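Local coordinates for protein NAD(P)H-flavin oxidoreductase (Agrobacterium tumefaciens str. C58, PDB 2FRE) that probably catalyses the reduction of flavins or nitro compounds by NAD(P)H, as an FMN-binding oxidoreductase of the nitroreductase family that forms a two-chain assembly, at residues K33-T38 and L128-H133; L18-P23 and A117-A122; V71-E76 and D141-K146. One frame throughout, in Å; residues are numbered along the deposited sequence.

Contact 1 (K33-T38 and L128-H133); sequences KEHLLT and LGYHAH. With FMN (flavin mononucleotide), chain C.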
# COMPACT_ATOMS: atom_id res chain seq x y z
N LYS A 33 22.48 0.66 9.74
CA LYS A 33 21.90 -0.64 9.37
C LYS A 33 20.56 -0.89 10.06
O LYS A 33 19.61 -1.40 9.41
CB LYS A 33 22.88 -1.80 9.64
CG LYS A 33 23.74 -2.23 8.41
CD LYS A 33 24.69 -1.14 7.95
CE LYS A 33 25.42 -1.48 6.62
NZ LYS A 33 25.66 -2.95 6.40
N GLU A 34 20.46 -0.54 11.35
CA GLU A 34 19.23 -0.78 12.14
C GLU A 34 18.04 0.05 11.63
O GLU A 34 16.88 -0.39 11.73
CB GLU A 34 19.44 -0.48 13.63
CG GLU A 34 18.32 -1.04 14.54
CD GLU A 34 18.22 -0.36 15.93
OE1 GLU A 34 17.85 0.84 16.02
OE2 GLU A 34 18.48 -1.06 16.93
N HIS A 35 18.34 1.24 11.10
CA HIS A 35 17.30 2.10 10.53
C HIS A 35 16.66 1.41 9.34
O HIS A 35 15.44 1.38 9.24
CB HIS A 35 17.86 3.48 10.14
CG HIS A 35 18.05 4.40 11.31
ND1 HIS A 35 18.44 5.72 11.16
CD2 HIS A 35 17.88 4.21 12.64
CE1 HIS A 35 18.52 6.29 12.35
NE2 HIS A 35 18.19 5.39 13.26
N LEU A 36 17.46 0.80 8.45
CA LEU A 36 16.87 0.10 7.29
C LEU A 36 16.06 -1.10 7.72
O LEU A 36 14.99 -1.37 7.17
CB LEU A 36 17.91 -0.34 6.26
CG LEU A 36 17.30 -1.01 5.00
CD1 LEU A 36 16.35 -0.10 4.29
CD2 LEU A 36 18.41 -1.43 4.03
N LEU A 37 16.56 -1.82 8.72
CA LEU A 37 15.86 -2.99 9.23
C LEU A 37 14.52 -2.61 9.89
O LEU A 37 13.50 -3.29 9.70
CB LEU A 37 16.80 -3.79 10.17
CG LEU A 37 17.94 -4.53 9.43
CD1 LEU A 37 18.93 -5.13 10.41
CD2 LEU A 37 17.42 -5.63 8.50
N THR A 38 14.50 -1.48 10.59
CA THR A 38 13.25 -0.95 11.15
C THR A 38 12.24 -0.65 10.04
O THR A 38 11.05 -1.03 10.13
CB THR A 38 13.52 0.31 12.02
OG1 THR A 38 14.49 -0.01 13.03
CG2 THR A 38 12.26 0.78 12.72
N LEU A 128 11.32 8.09 10.45
CA LEU A 128 12.72 8.13 10.89
C LEU A 128 13.52 9.32 10.35
O LEU A 128 14.68 9.49 10.69
CB LEU A 128 13.43 6.82 10.49
CG LEU A 128 12.95 5.58 11.24
CD1 LEU A 128 13.55 4.35 10.62
CD2 LEU A 128 13.32 5.69 12.73
N GLY A 129 12.90 10.16 9.52
CA GLY A 129 13.54 11.36 9.03
C GLY A 129 14.11 11.20 7.64
O GLY A 129 14.86 12.07 7.17
N TYR A 130 13.75 10.11 6.97
CA TYR A 130 14.21 9.84 5.60
C TYR A 130 13.09 10.07 4.62
O TYR A 130 11.96 10.36 5.01
CB TYR A 130 14.71 8.40 5.48
CG TYR A 130 15.81 8.08 6.45
CD1 TYR A 130 17.05 8.66 6.31
CD2 TYR A 130 15.61 7.22 7.52
CE1 TYR A 130 18.07 8.39 7.20
CE2 TYR A 130 16.61 6.94 8.41
CZ TYR A 130 17.84 7.53 8.26
OH TYR A 130 18.85 7.25 9.13
N HIS A 131 13.40 9.96 3.34
CA HIS A 131 12.40 9.90 2.29
C HIS A 131 12.64 8.70 1.40
O HIS A 131 13.80 8.44 1.01
CB HIS A 131 12.41 11.19 1.45
CG HIS A 131 12.04 12.41 2.24
ND1 HIS A 131 12.93 13.06 3.07
CD2 HIS A 131 10.86 13.06 2.38
CE1 HIS A 131 12.33 14.07 3.66
NE2 HIS A 131 11.07 14.11 3.25
N ALA A 132 11.56 8.00 1.06
CA ALA A 132 11.60 6.87 0.14
C ALA A 132 11.02 7.33 -1.21
O ALA A 132 10.16 8.20 -1.24
CB ALA A 132 10.82 5.71 0.66
N HIS A 133 11.52 6.78 -2.30
CA HIS A 133 11.09 7.20 -3.64
C HIS A 133 10.96 5.95 -4.51
O HIS A 133 11.94 5.25 -4.76
CB HIS A 133 12.10 8.18 -4.21
CG HIS A 133 11.63 8.94 -5.41
ND1 HIS A 133 10.94 8.36 -6.46
CD2 HIS A 133 11.81 10.23 -5.76
CE1 HIS A 133 10.71 9.28 -7.39
NE2 HIS A 133 11.21 10.42 -6.98
N1 FMN C . 9.59 8.60 -9.84
C2 FMN C . 10.65 8.74 -10.73
O2 FMN C . 11.30 9.79 -10.76
N3 FMN C . 10.98 7.71 -11.60
C4 FMN C . 10.30 6.53 -11.60
O4 FMN C . 10.76 5.56 -12.23
C4A FMN C . 9.22 6.39 -10.70
N5 FMN C . 8.49 5.21 -10.67
C5A FMN C . 7.49 5.07 -9.72
C6 FMN C . 6.79 3.87 -9.67
C7 FMN C . 5.79 3.69 -8.74
C7M FMN C . 5.47 2.25 -8.42
C8 FMN C . 5.45 4.71 -7.85
C8M FMN C . 4.80 4.38 -6.52
C9 FMN C . 6.14 5.91 -7.89
C9A FMN C . 7.16 6.10 -8.85
N10 FMN C . 7.84 7.30 -8.91
C10 FMN C . 8.88 7.43 -9.82
C1' FMN C . 7.44 8.47 -8.06
C2' FMN C . 6.03 9.01 -8.30
O2' FMN C . 5.97 9.86 -9.44
C3' FMN C . 5.53 9.73 -7.05
O3' FMN C . 5.40 8.79 -5.99
C4' FMN C . 4.21 10.44 -7.32
O4' FMN C . 4.41 11.50 -8.26
C5' FMN C . 3.56 11.01 -6.07
O5' FMN C . 4.41 11.96 -5.44
P FMN C . 4.85 11.78 -3.90
O1P FMN C . 3.61 12.03 -3.07
O2P FMN C . 5.34 10.36 -3.67
O3P FMN C . 5.95 12.79 -3.65
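Leu-128 meets His-35 and Thr-38 at the edge of helix 33-44. Its CD1 methyl does the touching. It lies 3.8 Å from the backbone O of His-35 and 4.3 Å from CB of Thr-38. This is van der Waals contact with one helical turn, part of it against a carbonyl oxygen. Thr-38 is held there by its own helix: its OG1 bonds Glu-34 O at 2.7 Å. Thr-38 N bonds the same oxygen from the opposite face of the carbonyl plane.

Gly-129 follows the helix that carries the chain up to this point. Its positive phi belongs to a Schellman motif, which ends that helix and turns the chain toward strand 131-135.

Tyr-130 makes the polar link. Its CG lies anti to the carbonyl carbon (chi1 -58°), and the ring reaches out to His-35. Tyr-130 OH and His-35 ND1 are 2.6 Å apart and nearly straight, at 165°. Either atom could be the donor. Each partner meets the other's ring at its edge and in its plane. The rings meet rim to rim, planes 63° apart, and neither lies over the other's face. Met-31, Pro-32 and Ile-161 also pack on the tyrosine.

Farther on the chain runs in the sheet, where the backbones of His-131 and His-133 bond to Gly-162 and Ala-160 of strand 153-162. Ala-132 packs on Val-159 and Trp-118. His-133 belongs to the FMN pocket.

One short polar bond and one methyl contact thus join the start of helix 33-44 to the turn before strand 131-135. The tyrosine is buried, and the bond gives its hydroxyl a partner there. It should also fix the rotation of the His-35 ring. The bond needs one proton between the two atoms, so the ring's tautomer and the direction of the hydroxyl are probably coupled.

Contact 2 (L18-P23 and A117-A122); sequences LDRWSP and AWFSLA. With FMN (flavin mononucleotide), chain C.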
# COMPACT_ATOMS: atom_id res chain seq x y z
N LEU A 18 0.40 14.11 4.13
CA LEU A 18 0.89 15.19 3.27
C LEU A 18 2.42 15.35 3.34
O LEU A 18 3.04 15.78 2.36
CB LEU A 18 0.22 16.51 3.68
CG LEU A 18 -1.31 16.52 3.69
CD1 LEU A 18 -1.84 17.94 3.99
CD2 LEU A 18 -1.86 16.06 2.38
N ASP A 19 2.99 15.06 4.50
CA ASP A 19 4.44 15.23 4.74
C ASP A 19 5.27 14.16 4.06
O ASP A 19 6.41 14.43 3.70
CB ASP A 19 4.74 15.25 6.25
CG ASP A 19 4.24 16.50 6.90
OD1 ASP A 19 4.04 17.51 6.20
OD2 ASP A 19 4.03 16.48 8.11
N ARG A 20 4.71 12.97 3.87
CA ARG A 20 5.42 11.94 3.10
C ARG A 20 5.46 12.32 1.62
O ARG A 20 4.41 12.53 1.02
CB ARG A 20 4.74 10.59 3.22
CG ARG A 20 5.41 9.47 2.43
CD ARG A 20 4.44 8.55 1.79
NE ARG A 20 3.46 9.21 0.93
CZ ARG A 20 3.70 9.67 -0.29
NH1 ARG A 20 4.91 9.60 -0.84
NH2 ARG A 20 2.71 10.25 -0.97
N TRP A 21 6.65 12.36 1.04
CA TRP A 21 6.77 12.66 -0.39
C TRP A 21 8.05 12.10 -0.96
O TRP A 21 8.85 11.52 -0.25
CB TRP A 21 6.66 14.16 -0.68
CG TRP A 21 7.81 15.03 -0.29
CD1 TRP A 21 8.24 15.28 0.97
CD2 TRP A 21 8.60 15.83 -1.16
NE1 TRP A 21 9.28 16.17 0.95
CE2 TRP A 21 9.52 16.53 -0.35
CE3 TRP A 21 8.63 16.03 -2.54
CZ2 TRP A 21 10.44 17.42 -0.88
CZ3 TRP A 21 9.56 16.90 -3.07
CH2 TRP A 21 10.46 17.58 -2.24
N SER A 22 8.22 12.25 -2.28
CA SER A 22 9.26 11.52 -2.99
C SER A 22 10.18 12.50 -3.73
O SER A 22 10.08 12.69 -4.94
CB SER A 22 8.63 10.47 -3.91
OG SER A 22 7.76 9.61 -3.14
N PRO A 23 11.11 13.13 -2.99
CA PRO A 23 12.08 13.99 -3.63
C PRO A 23 13.18 13.17 -4.29
O PRO A 23 13.20 11.94 -4.17
CB PRO A 23 12.66 14.78 -2.45
CG PRO A 23 12.59 13.82 -1.32
CD PRO A 23 11.29 13.08 -1.53
N ALA A 117 2.66 -3.03 1.74
CA ALA A 117 3.98 -3.13 2.36
C ALA A 117 4.89 -1.95 1.95
O ALA A 117 5.62 -1.38 2.77
CB ALA A 117 4.61 -4.44 2.00
N TRP A 118 4.83 -1.58 0.68
CA TRP A 118 5.59 -0.44 0.19
C TRP A 118 5.17 0.87 0.85
O TRP A 118 6.04 1.64 1.26
CB TRP A 118 5.54 -0.37 -1.33
CG TRP A 118 5.37 1.00 -1.92
CD1 TRP A 118 4.29 1.44 -2.62
CD2 TRP A 118 6.33 2.06 -1.94
NE1 TRP A 118 4.51 2.75 -3.05
CE2 TRP A 118 5.75 3.14 -2.64
CE3 TRP A 118 7.62 2.20 -1.40
CZ2 TRP A 118 6.42 4.36 -2.82
CZ3 TRP A 118 8.29 3.42 -1.59
CH2 TRP A 118 7.68 4.49 -2.30
N PHE A 119 3.87 1.12 0.99
CA PHE A 119 3.45 2.35 1.69
C PHE A 119 3.97 2.33 3.11
O PHE A 119 4.42 3.35 3.64
CB PHE A 119 1.95 2.61 1.69
CG PHE A 119 1.63 3.96 2.19
CD1 PHE A 119 1.68 5.05 1.35
CD2 PHE A 119 1.42 4.17 3.54
CE1 PHE A 119 1.47 6.34 1.83
CE2 PHE A 119 1.21 5.44 4.04
CZ PHE A 119 1.23 6.53 3.20
N SER A 120 3.86 1.18 3.75
CA SER A 120 4.33 1.01 5.11
C SER A 120 5.82 1.33 5.21
O SER A 120 6.26 2.04 6.12
CB SER A 120 4.06 -0.43 5.56
OG SER A 120 2.67 -0.70 5.66
N LEU A 121 6.59 0.83 4.24
CA LEU A 121 8.03 1.13 4.08
C LEU A 121 8.30 2.65 4.01
O LEU A 121 9.14 3.21 4.74
CB LEU A 121 8.54 0.44 2.81
CG LEU A 121 10.03 0.34 2.50
CD1 LEU A 121 10.24 -0.71 1.41
CD2 LEU A 121 10.61 1.69 2.10
N ALA A 122 7.58 3.30 3.10
CA ALA A 122 7.68 4.76 2.88
C ALA A 122 7.32 5.55 4.14
O ALA A 122 7.97 6.56 4.48
CB ALA A 122 6.82 5.16 1.72
N1 FMN C . 9.59 8.60 -9.84
C2 FMN C . 10.65 8.74 -10.73
O2 FMN C . 11.30 9.79 -10.76
N3 FMN C . 10.98 7.71 -11.60
C4 FMN C . 10.30 6.53 -11.60
O4 FMN C . 10.76 5.56 -12.23
C4A FMN C . 9.22 6.39 -10.70
N5 FMN C . 8.49 5.21 -10.67
C5A FMN C . 7.49 5.07 -9.72
C6 FMN C . 6.79 3.87 -9.67
C7 FMN C . 5.79 3.69 -8.74
C7M FMN C . 5.47 2.25 -8.42
C8 FMN C . 5.45 4.71 -7.85
C8M FMN C . 4.80 4.38 -6.52
C9 FMN C . 6.14 5.91 -7.89
C9A FMN C . 7.16 6.10 -8.85
N10 FMN C . 7.84 7.30 -8.91
C10 FMN C . 8.88 7.43 -9.82
C1' FMN C . 7.44 8.47 -8.06
C2' FMN C . 6.03 9.01 -8.30
O2' FMN C . 5.97 9.86 -9.44
C3' FMN C . 5.53 9.73 -7.05
O3' FMN C . 5.40 8.79 -5.99
C4' FMN C . 4.21 10.44 -7.32
O4' FMN C . 4.41 11.50 -8.26
C5' FMN C . 3.56 11.01 -6.07
O5' FMN C . 4.41 11.96 -5.44
P FMN C . 4.85 11.78 -3.90
O1P FMN C . 3.61 12.03 -3.07
O2P FMN C . 5.34 10.36 -3.67
O3P FMN C . 5.95 12.79 -3.65
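This is a small buried contact in which Arg-20, just past helix 16-19, lies against Phe-119 and Ala-122 of the long helix 110-127. It sits beside the phosphate of FMN. No hydrogen bond joins the two segments.

CD and NE of Arg-20 do the packing. Its CD is 4.1 Å from Ala-122 CB, and its NE is 3.6 Å from Phe-119 CE1. The guanidinium and phenyl planes are 68° apart, and the approach is oblique. The Arg-20 chain sets out anti to its backbone nitrogen (chi1 179°). It then bends at chi2 and chi3, which swings the guanidinium round to the phosphate.

There Arg-20 NH1 gives FMN O2P a 3.0 Å bond that is almost straight, at 171°. Arg-20 NH2 bonds FMN O1P at 2.9 Å. Ser-22 adds two more: its N bonds FMN O3P at 2.7 Å, and its OG bonds FMN O2P at 2.6 Å. Trp-118 touches the flavin methyl C8M through NE1. In the second subunit, Trp-45 O accepts a further bond from Arg-20 NH2, and Phe-112 meets the Trp-118 ring.

All three terminal phosphate oxygens are therefore gripped from this short piece of chain. The phosphate charge is probably balanced in part by Arg-20. Arg-7 and Arg-183 also bond FMN. Phe-119 and Ala-122 give the arginine an apolar backing, which may limit its movement.

Contact 3 (V71-E76 and D141-K146); sequences VELLME and DRIVEK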
# COMPACT_ATOMS: atom_id res chain seq x y z
N VAL A 71 22.61 0.24 -8.69
CA VAL A 71 22.45 1.48 -9.46
C VAL A 71 22.21 1.19 -10.96
O VAL A 71 21.32 1.78 -11.58
CB VAL A 71 23.67 2.40 -9.33
CG1 VAL A 71 23.58 3.55 -10.31
CG2 VAL A 71 23.80 2.94 -7.88
N GLU A 72 22.97 0.27 -11.53
CA GLU A 72 22.93 0.10 -12.99
C GLU A 72 21.72 -0.71 -13.44
O GLU A 72 21.45 -0.78 -14.64
CB GLU A 72 24.25 -0.48 -13.51
CG GLU A 72 24.43 -1.95 -13.29
CD GLU A 72 25.82 -2.42 -13.67
OE1 GLU A 72 26.27 -2.17 -14.82
OE2 GLU A 72 26.45 -3.07 -12.81
N LEU A 73 21.00 -1.30 -12.46
CA LEU A 73 19.73 -1.98 -12.68
C LEU A 73 18.55 -0.99 -12.78
O LEU A 73 17.44 -1.37 -13.14
CB LEU A 73 19.44 -2.98 -11.56
CG LEU A 73 20.30 -4.26 -11.58
CD1 LEU A 73 20.04 -5.08 -10.32
CD2 LEU A 73 20.04 -5.06 -12.82
N LEU A 74 18.81 0.28 -12.50
CA LEU A 74 17.86 1.35 -12.78
C LEU A 74 18.15 1.90 -14.16
O LEU A 74 19.30 1.86 -14.64
CB LEU A 74 18.00 2.48 -11.77
CG LEU A 74 18.20 2.07 -10.32
CD1 LEU A 74 18.49 3.30 -9.46
CD2 LEU A 74 16.99 1.31 -9.85
N MSE A 75 17.11 2.46 -14.79
CA MSE A 75 17.29 3.18 -16.05
C MSE A 75 18.06 4.47 -15.82
O MSE A 75 18.08 5.00 -14.71
CB MSE A 75 15.96 3.43 -16.73
CG MSE A 75 15.36 2.14 -17.19
SE MSE A 75 13.61 2.31 -18.01
CE MSE A 75 13.30 0.37 -18.43
N GLU A 76 18.69 4.94 -16.89
CA GLU A 76 19.68 6.03 -16.86
C GLU A 76 19.13 7.27 -16.17
O GLU A 76 19.82 7.88 -15.35
CB GLU A 76 20.12 6.39 -18.28
CG GLU A 76 20.93 7.69 -18.41
CD GLU A 76 21.47 7.94 -19.83
OE1 GLU A 76 22.27 8.90 -20.01
OE2 GLU A 76 21.11 7.17 -20.77
N ASP A 141 13.82 -7.62 -15.97
CA ASP A 141 14.40 -8.89 -16.36
C ASP A 141 15.85 -9.00 -15.90
O ASP A 141 16.27 -10.06 -15.44
CB ASP A 141 14.28 -9.11 -17.87
CG ASP A 141 12.85 -9.39 -18.30
OD1 ASP A 141 12.02 -9.71 -17.44
OD2 ASP A 141 12.57 -9.32 -19.51
N ARG A 142 16.62 -7.92 -16.01
CA ARG A 142 18.00 -7.91 -15.51
C ARG A 142 18.03 -8.03 -13.99
O ARG A 142 18.91 -8.68 -13.43
CB ARG A 142 18.75 -6.63 -15.91
CG ARG A 142 18.79 -6.32 -17.39
CD ARG A 142 19.70 -5.12 -17.66
NE ARG A 142 19.50 -4.59 -19.01
CZ ARG A 142 20.00 -3.45 -19.45
NH1 ARG A 142 20.75 -2.70 -18.67
NH2 ARG A 142 19.75 -3.04 -20.69
N ILE A 143 17.08 -7.39 -13.30
CA ILE A 143 16.96 -7.55 -11.85
C ILE A 143 16.76 -9.02 -11.47
O ILE A 143 17.43 -9.54 -10.57
CB ILE A 143 15.81 -6.65 -11.27
CG1 ILE A 143 16.23 -5.17 -11.36
CG2 ILE A 143 15.49 -7.02 -9.83
CD1 ILE A 143 15.06 -4.21 -11.39
N VAL A 144 15.83 -9.68 -12.15
CA VAL A 144 15.54 -11.08 -11.89
C VAL A 144 16.78 -11.96 -12.07
O VAL A 144 17.06 -12.83 -11.25
CB VAL A 144 14.37 -11.59 -12.80
CG1 VAL A 144 14.25 -13.11 -12.75
CG2 VAL A 144 13.07 -10.93 -12.36
N GLU A 145 17.51 -11.72 -13.15
CA GLU A 145 18.69 -12.52 -13.47
C GLU A 145 19.84 -12.21 -12.51
O GLU A 145 20.41 -13.12 -11.93
CB GLU A 145 19.12 -12.24 -14.91
CG GLU A 145 20.26 -13.10 -15.39
CD GLU A 145 19.92 -14.59 -15.33
OE1 GLU A 145 18.73 -14.95 -15.54
OE2 GLU A 145 20.85 -15.40 -15.08
N LYS A 146 20.17 -10.93 -12.35
CA LYS A 146 21.34 -10.53 -11.56
C LYS A 146 21.16 -10.71 -10.05
O LYS A 146 22.15 -10.89 -9.34
CB LYS A 146 21.72 -9.07 -11.85
CG LYS A 146 22.24 -8.81 -13.25
CD LYS A 146 23.68 -9.30 -13.48
CE LYS A 146 24.27 -8.66 -14.74
NZ LYS A 146 25.49 -9.33 -15.28
O HOH W 1 21.86 -3.16 -16.07
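The guanidinium of Arg-142 meets the backbone oxygen of Glu-72 through a water at its edge. The water lies in the guanidinium plane, 2.9 Å from Arg-142 NH1, and accepts from it. It donates in turn to Glu-72 O at 2.8 Å. No group of the two segments stacks on either face of the guanidinium. Phe-139, from the loop before helix 140-146, makes a cation-pi contact with Arg-142. Glu-72 OE1 stays 6.8 Å from Arg-142 NH1, so the carboxylate does not pair directly with it; the backbone oxygen is used instead.

Beside this polar group the contact is apolar and centres on Leu-73. Its two methyls take different partners. CD2 lies against the helix, 3.7 Å from Arg-142 CB and 3.8 Å from Ile-143 N. It also comes near CG of Lys-146. CD1 turns to Ile-143, with CG1 of that residue 4.0 Å away. Leu-73 CB touches the same CG1 at 3.9 Å. Leu-73 and Ile-143 pass each other at a slant. Leu-73 and Arg-142 run alongside in opposite directions. The arginine chain is extended from CG to NE, which carries its charged end out to the water while CB stays on the leucine.

The leucine and isoleucine are buried, while Arg-142 and Lys-146 are exposed. Their aliphatic parts border the contact, and their charges stay outside.

Leu-73 lies between helix 67-72 and helix 76-82, and Met-75, a selenomethionine, is the N-cap of the latter. Backbone bonds tie Leu-73 to Phe-139 and Met-75 to Gly-137. Phe-90 of strand 87-98 packs against Leu-73, Leu-74 and Ile-143. Val-155 of strand 153-162 also meets Ile-143. The contact therefore joins the connection between helices 67-72 and 76-82 to helix 140-146, beside strands 87-98 and 153-162.

Overall arrangement
Contact 2 lies deepest, its centre about 7 Å from the chain centre, and all its touching residues are buried. Contacts 1 and 3 are partly buried and lie farther out. Contacts 1 and 2 touch each other: His-133 packs on Ser-22 and Pro-23, and both contacts reach FMN and the second subunit. Helix 110-127 of contact 2 leads directly into the turn and strand of contact 1, and strand 131-135 then leads on to helix 140-146 of contact 3. Contact 3 stands apart, its centre about 22 and 23 Å from the centres of the others. The chemistry differs accordingly: a side-chain hydrogen bond in contact 1, apolar backing for phosphate binding in contact 2, and leucine packing with a water bridge in contact 3.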